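Side-chain contacts in glutamate--cysteine ligase GshA (Methylobacillus flagellatus KT, PDB 3K1T), which probably acts as a ligase that joins glutamate to cysteine to make gamma-glutamylcysteine: residues T62-G67 against L414-E419; H351-G356 against V408-L413. One frame throughout, in Å; residues are numbered along the deposited sequence.

Overall arrangement
Helix 398-421 serves both contacts, offering residues 414-419 in interaction 1 and the turns just before them, 408-413, in interaction 2. Both partner segments belong to one antiparallel sheet: 62-67 runs off the end of strand 57-63, whereas 351-356 opens strand 352-361. Along the chain, interaction 2 is nested within the loop closed by interaction 1. The two contacts lie about 10 Å apart, centre to centre, and meet where Thr62 OG1 packs on Ala412 CB at 3.9 Å. Interaction 1 borders a glycerol and a sulfate, the latter also held by Arg359 of strand 352-361; Val353 of interaction 2 has its side chain about 4 Å from a glycerol. All probably come from the crystallisation liquor and may mark pockets without proving a substrate site.

Interaction 1: T62-G67 against L414-E419; sequences TNLFPG and LAATIE. With GOL (glycerol), chain H; SO4 (sulfate ion), chain B.
Glu419 OE1 accepts a hydrogen bond of 2.8 Å from glycerol O3 and a weak one from His211, while Leu64 N donates to glycerol O1 at 2.9 Å. The glycerol, probably from the crystallisation liquor, thus bridges helix 398-421 to the Asx turn that ends strand 57-63. Glu419 suits this place because its extended side chain carries the carboxylate well clear of the helix. Direct protein contact is slight and apolar. Ala416, short enough to let the strand end come close, meets Thr62 with its CB 3.8 Å from CG2, the methyl anti to the backbone N. Leu64 CD2 touches the same Ala416 CB more loosely, at 4.4 Å, and the CD1 branch of the leucine lies along the glycerol carbons.

Asn63 suits the turn because one amide supplies both an acceptor and a donor. With CG anti to the backbone N (chi1 -175°), OD1 takes Phe65 N from above its carbonyl plane, and ND2 faces a sulfate. Ser47 and Arg359 also bind this ion, a fitting set of donors for an anion. Gly67 N reaches sulfate O4 at 2.8 Å, and Asn63 ND2 makes a nearly straight bond to O3 (3.0 Å, 172° at the hydrogen).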
loop_
_atom_site.group_PDB
_atom_site.type_symbol
_atom_site.label_atom_id
_atom_site.label_comp_id
_atom_site.label_asym_id
_atom_site.label_seq_id
_atom_site.Cartn_x
_atom_site.Cartn_y
_atom_site.Cartn_z
ATOM N N THR A 62 -9.165 1.864 -21.243
ATOM C CA THR A 62 -8.447 2.480 -20.125
ATOM C C THR A 62 -9.238 3.721 -19.727
ATOM O O THR A 62 -9.561 4.577 -20.597
ATOM C CB THR A 62 -7.037 2.871 -20.505
ATOM O OG1 THR A 62 -6.331 1.689 -20.932
ATOM C CG2 THR A 62 -6.265 3.482 -19.297
ATOM N N ASN A 63 -9.584 3.805 -18.449
ATOM C CA ASN A 63 -10.368 4.928 -17.948
ATOM C C ASN A 63 -9.567 5.656 -16.856
ATOM O O ASN A 63 -9.269 5.098 -15.817
ATOM C CB ASN A 63 -11.690 4.379 -17.437
ATOM C CG ASN A 63 -12.691 5.486 -16.990
ATOM O OD1 ASN A 63 -12.420 6.687 -17.084
ATOM N ND2 ASN A 63 -13.840 5.047 -16.489
ATOM N N LEU A 64 -9.245 6.916 -17.087
ATOM C CA LEU A 64 -8.540 7.733 -16.075
ATOM C C LEU A 64 -9.469 8.436 -15.088
ATOM O O LEU A 64 -9.004 9.220 -14.236
ATOM C CB LEU A 64 -7.652 8.759 -16.776
ATOM C CG LEU A 64 -6.543 8.195 -17.648
ATOM C CD1 LEU A 64 -5.785 9.339 -18.317
ATOM C CD2 LEU A 64 -5.626 7.289 -16.842
ATOM N N PHE A 65 -10.759 8.121 -15.181
ATOM C CA PHE A 65 -11.812 8.639 -14.299
ATOM C C PHE A 65 -12.748 7.510 -13.829
ATOM O O PHE A 65 -13.956 7.513 -14.103
ATOM C CB PHE A 65 -12.609 9.740 -15.038
ATOM C CG PHE A 65 -11.758 10.623 -15.899
ATOM C CD1 PHE A 65 -11.429 10.227 -17.206
ATOM C CD2 PHE A 65 -11.290 11.847 -15.424
ATOM C CE1 PHE A 65 -10.650 11.032 -18.022
ATOM C CE2 PHE A 65 -10.497 12.670 -16.226
ATOM C CZ PHE A 65 -10.157 12.256 -17.521
ATOM N N PRO A 66 -12.196 6.510 -13.119
ATOM C CA PRO A 66 -12.992 5.316 -12.816
ATOM C C PRO A 66 -14.215 5.627 -11.974
ATOM O O PRO A 66 -14.128 6.428 -11.036
ATOM C CB PRO A 66 -12.002 4.379 -12.070
ATOM C CG PRO A 66 -10.765 5.145 -11.873
ATOM C CD PRO A 66 -10.799 6.406 -12.644
ATOM N N GLY A 67 -15.323 4.979 -12.293
ATOM C CA GLY A 67 -16.596 5.269 -11.661
ATOM C C GLY A 67 -17.294 4.119 -10.970
ATOM O O GLY A 67 -18.499 4.160 -10.779
ATOM N N LEU A 414 0.689 2.259 -18.045
ATOM C CA LEU A 414 1.915 2.895 -18.501
ATOM C C LEU A 414 1.704 3.581 -19.867
ATOM O O LEU A 414 2.106 4.753 -20.079
ATOM C CB LEU A 414 3.036 1.831 -18.603
ATOM C CG LEU A 414 4.387 2.296 -19.132
ATOM C CD1 LEU A 414 4.927 3.476 -18.271
ATOM C CD2 LEU A 414 5.388 1.125 -19.140
ATOM N N ALA A 415 1.021 2.884 -20.763
ATOM C CA ALA A 415 0.735 3.448 -22.055
ATOM C C ALA A 415 -0.090 4.745 -21.952
ATOM O O ALA A 415 0.219 5.735 -22.657
ATOM C CB ALA A 415 0.007 2.408 -22.970
ATOM N N ALA A 416 -1.126 4.733 -21.120
ATOM C CA ALA A 416 -1.976 5.929 -20.894
ATOM C C ALA A 416 -1.156 7.093 -20.305
ATOM O O ALA A 416 -1.342 8.260 -20.730
ATOM C CB ALA A 416 -3.147 5.602 -20.005
ATOM N N THR A 417 -0.226 6.768 -19.409
ATOM C CA THR A 417 0.664 7.736 -18.768
ATOM C C THR A 417 1.569 8.414 -19.811
ATOM O O THR A 417 1.687 9.650 -19.852
ATOM C CB THR A 417 1.541 7.050 -17.703
ATOM O OG1 THR A 417 0.681 6.442 -16.749
ATOM C CG2 THR A 417 2.522 8.053 -17.003
ATOM N N ILE A 418 2.168 7.599 -20.663
ATOM C CA ILE A 418 3.009 8.079 -21.769
ATOM C C ILE A 418 2.174 8.955 -22.724
ATOM O O ILE A 418 2.565 10.107 -23.030
ATOM C CB ILE A 418 3.716 6.912 -22.497
ATOM C CG1 ILE A 418 4.712 6.228 -21.558
ATOM C CG2 ILE A 418 4.410 7.407 -23.802
ATOM C CD1 ILE A 418 5.271 4.849 -22.049
ATOM N N GLU A 419 1.033 8.446 -23.174
ATOM C CA GLU A 419 0.122 9.195 -24.017
ATOM C C GLU A 419 -0.214 10.580 -23.445
ATOM O O GLU A 419 -0.146 11.576 -24.170
ATOM C CB GLU A 419 -1.169 8.406 -24.211
ATOM C CG GLU A 419 -2.263 9.023 -25.091
ATOM C CD GLU A 419 -3.650 8.331 -24.919
ATOM O OE1 GLU A 419 -3.778 7.317 -24.166
ATOM O OE2 GLU A 419 -4.623 8.806 -25.534
HETATM C C1 GOL H . -8.721 8.447 -20.637
HETATM O O1 GOL H . -9.729 7.907 -19.765
HETATM C C2 GOL H . -8.039 7.559 -21.721
HETATM O O2 GOL H . -8.699 6.374 -22.087
HETATM C C3 GOL H . -6.641 7.092 -21.356
HETATM O O3 GOL H . -5.890 6.648 -22.486
HETATM S S SO4 B . -15.121 2.098 -14.803
HETATM O O1 SO4 B . -16.006 0.973 -14.611
HETATM O O2 SO4 B . -14.108 1.772 -13.848
HETATM O O3 SO4 B . -14.559 2.132 -16.135
HETATM O O4 SO4 B . -15.803 3.370 -14.477
#

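Interaction 2: H351-G356 against V408-L413; sequences HFVVGG and VARLAL
Arg410 and Val353 make the close apolar part of this helix-to-strand contact, their side chains crossing at about a right angle. Val353 CG2 rests on the arginine's aliphatic stem, 3.9 Å from CG. That methyl also approaches NE obliquely. The stem, CG anti to the carbonyl carbon (chi1 -74°) and extended at chi2, puts CD 3.7 Å from His351 O; the bend at chi3 then turns NE and the guanidinium aside. One helical turn on, Leu413 places CD2 4.0 Å from His351 CA, where the strand begins. The two segments make no direct hydrogen bond.

The polar side is looser. A water between His351 O and Arg410 NH1 accepts a long 3.3 Å bond from the arginine, and its bond to the carbonyl is so short that its position is doubtful. Arginine fits here by being greasy along its stem and charged at its end: NH1 forms a salt bridge with Glu30, NE bonds Gly406 O, and Phe33 adds a cation-pi contact. The His351 ring stacks with Trp37, and its NE2 bonds Glu89 of the second subunit. Around this contact, Ala409 and Ala412 seat helix 398-421 on Val48 of strand 45-52, while Phe352, directed away from that helix, and Val354 pack against helix 77-91.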
loop_
_atom_site.group_PDB
_atom_site.type_symbol
_atom_site.label_atom_id
_atom_site.label_comp_id
_atom_site.label_asym_id
_atom_site.label_seq_id
_atom_site.Cartn_x
_atom_site.Cartn_y
_atom_site.Cartn_z
ATOM N N HIS A 351 0.739 3.545 -9.132
ATOM C CA HIS A 351 1.018 2.402 -10.034
ATOM C C HIS A 351 0.727 1.043 -9.374
ATOM O O HIS A 351 1.304 0.029 -9.770
ATOM C CB HIS A 351 2.447 2.466 -10.578
ATOM C CG HIS A 351 3.523 2.553 -9.521
ATOM N ND1 HIS A 351 4.283 3.695 -9.325
ATOM C CD2 HIS A 351 3.968 1.641 -8.619
ATOM C CE1 HIS A 351 5.158 3.467 -8.355
ATOM N NE2 HIS A 351 4.995 2.229 -7.916
ATOM N N PHE A 352 -0.156 1.014 -8.378
ATOM C CA PHE A 352 -0.462 -0.207 -7.624
ATOM C C PHE A 352 -1.842 -0.731 -7.974
ATOM O O PHE A 352 -2.826 0.033 -8.024
ATOM C CB PHE A 352 -0.370 0.057 -6.121
ATOM C CG PHE A 352 1.015 0.386 -5.678
ATOM C CD1 PHE A 352 2.026 -0.583 -5.775
ATOM C CD2 PHE A 352 1.335 1.621 -5.244
ATOM C CE1 PHE A 352 3.328 -0.285 -5.378
ATOM C CE2 PHE A 352 2.660 1.936 -4.880
ATOM C CZ PHE A 352 3.645 0.979 -4.971
ATOM N N VAL A 353 -1.924 -2.038 -8.194
ATOM C CA VAL A 353 -3.221 -2.683 -8.385
ATOM C C VAL A 353 -3.927 -2.844 -7.039
ATOM O O VAL A 353 -3.378 -3.455 -6.111
ATOM C CB VAL A 353 -3.073 -4.044 -9.075
ATOM C CG1 VAL A 353 -4.440 -4.722 -9.207
ATOM C CG2 VAL A 353 -2.307 -3.905 -10.441
ATOM N N VAL A 354 -5.139 -2.302 -6.914
ATOM C CA VAL A 354 -5.867 -2.340 -5.646
ATOM C C VAL A 354 -7.032 -3.328 -5.601
ATOM O O VAL A 354 -7.526 -3.672 -4.512
ATOM C CB VAL A 354 -6.328 -0.933 -5.194
ATOM C CG1 VAL A 354 -5.086 -0.052 -5.012
ATOM C CG2 VAL A 354 -7.386 -0.308 -6.170
ATOM N N GLY A 355 -7.420 -3.843 -6.762
ATOM C CA GLY A 355 -8.553 -4.764 -6.845
ATOM C C GLY A 355 -9.278 -4.587 -8.160
ATOM O O GLY A 355 -8.677 -4.229 -9.165
ATOM N N GLY A 356 -10.585 -4.822 -8.135
ATOM C CA GLY A 356 -11.431 -4.690 -9.308
ATOM C C GLY A 356 -12.688 -5.517 -9.216
ATOM O O GLY A 356 -13.077 -5.954 -8.115
ATOM N N VAL A 408 -1.009 -6.968 -17.263
ATOM C CA VAL A 408 -1.518 -6.378 -18.491
ATOM C C VAL A 408 -2.203 -5.041 -18.172
ATOM O O VAL A 408 -2.052 -4.066 -18.911
ATOM C CB VAL A 408 -2.459 -7.336 -19.237
ATOM C CG1 VAL A 408 -3.004 -6.677 -20.536
ATOM C CG2 VAL A 408 -1.686 -8.693 -19.544
ATOM N N ALA A 409 -2.884 -4.966 -17.037
ATOM C CA ALA A 409 -3.483 -3.676 -16.615
ATOM C C ALA A 409 -2.460 -2.590 -16.368
ATOM O O ALA A 409 -2.661 -1.438 -16.779
ATOM C CB ALA A 409 -4.367 -3.852 -15.373
ATOM N N ARG A 410 -1.334 -2.951 -15.766
ATOM C CA ARG A 410 -0.235 -2.013 -15.576
ATOM C C ARG A 410 0.484 -1.610 -16.895
ATOM O O ARG A 410 0.964 -0.492 -17.010
ATOM C CB ARG A 410 0.742 -2.518 -14.519
ATOM C CG ARG A 410 0.169 -2.401 -13.067
ATOM C CD ARG A 410 1.182 -2.899 -12.068
ATOM N NE ARG A 410 1.351 -4.353 -12.157
ATOM C CZ ARG A 410 2.459 -5.015 -11.774
ATOM N NH1 ARG A 410 3.497 -4.396 -11.200
ATOM N NH2 ARG A 410 2.507 -6.318 -11.871
ATOM N N LEU A 411 0.563 -2.499 -17.871
ATOM C CA LEU A 411 1.063 -2.117 -19.213
ATOM C C LEU A 411 0.154 -1.075 -19.840
ATOM O O LEU A 411 0.633 -0.088 -20.410
ATOM C CB LEU A 411 1.190 -3.336 -20.138
ATOM C CG LEU A 411 2.177 -4.435 -19.727
ATOM C CD1 LEU A 411 2.028 -5.651 -20.723
ATOM C CD2 LEU A 411 3.600 -3.888 -19.751
ATOM N N ALA A 412 -1.155 -1.292 -19.742
ATOM C CA ALA A 412 -2.136 -0.313 -20.268
ATOM C C ALA A 412 -2.052 1.024 -19.492
ATOM O O ALA A 412 -2.159 2.099 -20.073
ATOM C CB ALA A 412 -3.557 -0.896 -20.215
ATOM N N LEU A 413 -1.869 0.962 -18.177
ATOM C CA LEU A 413 -1.636 2.173 -17.374
ATOM C C LEU A 413 -0.417 2.960 -17.814
ATOM O O LEU A 413 -0.467 4.198 -17.968
ATOM C CB LEU A 413 -1.502 1.816 -15.881
ATOM C CG LEU A 413 -1.447 2.994 -14.917
ATOM C CD1 LEU A 413 -2.853 3.557 -14.788
ATOM C CD2 LEU A 413 -0.892 2.570 -13.517
HETATM O O HOH W 1 2.819 -1.906 -9.210
#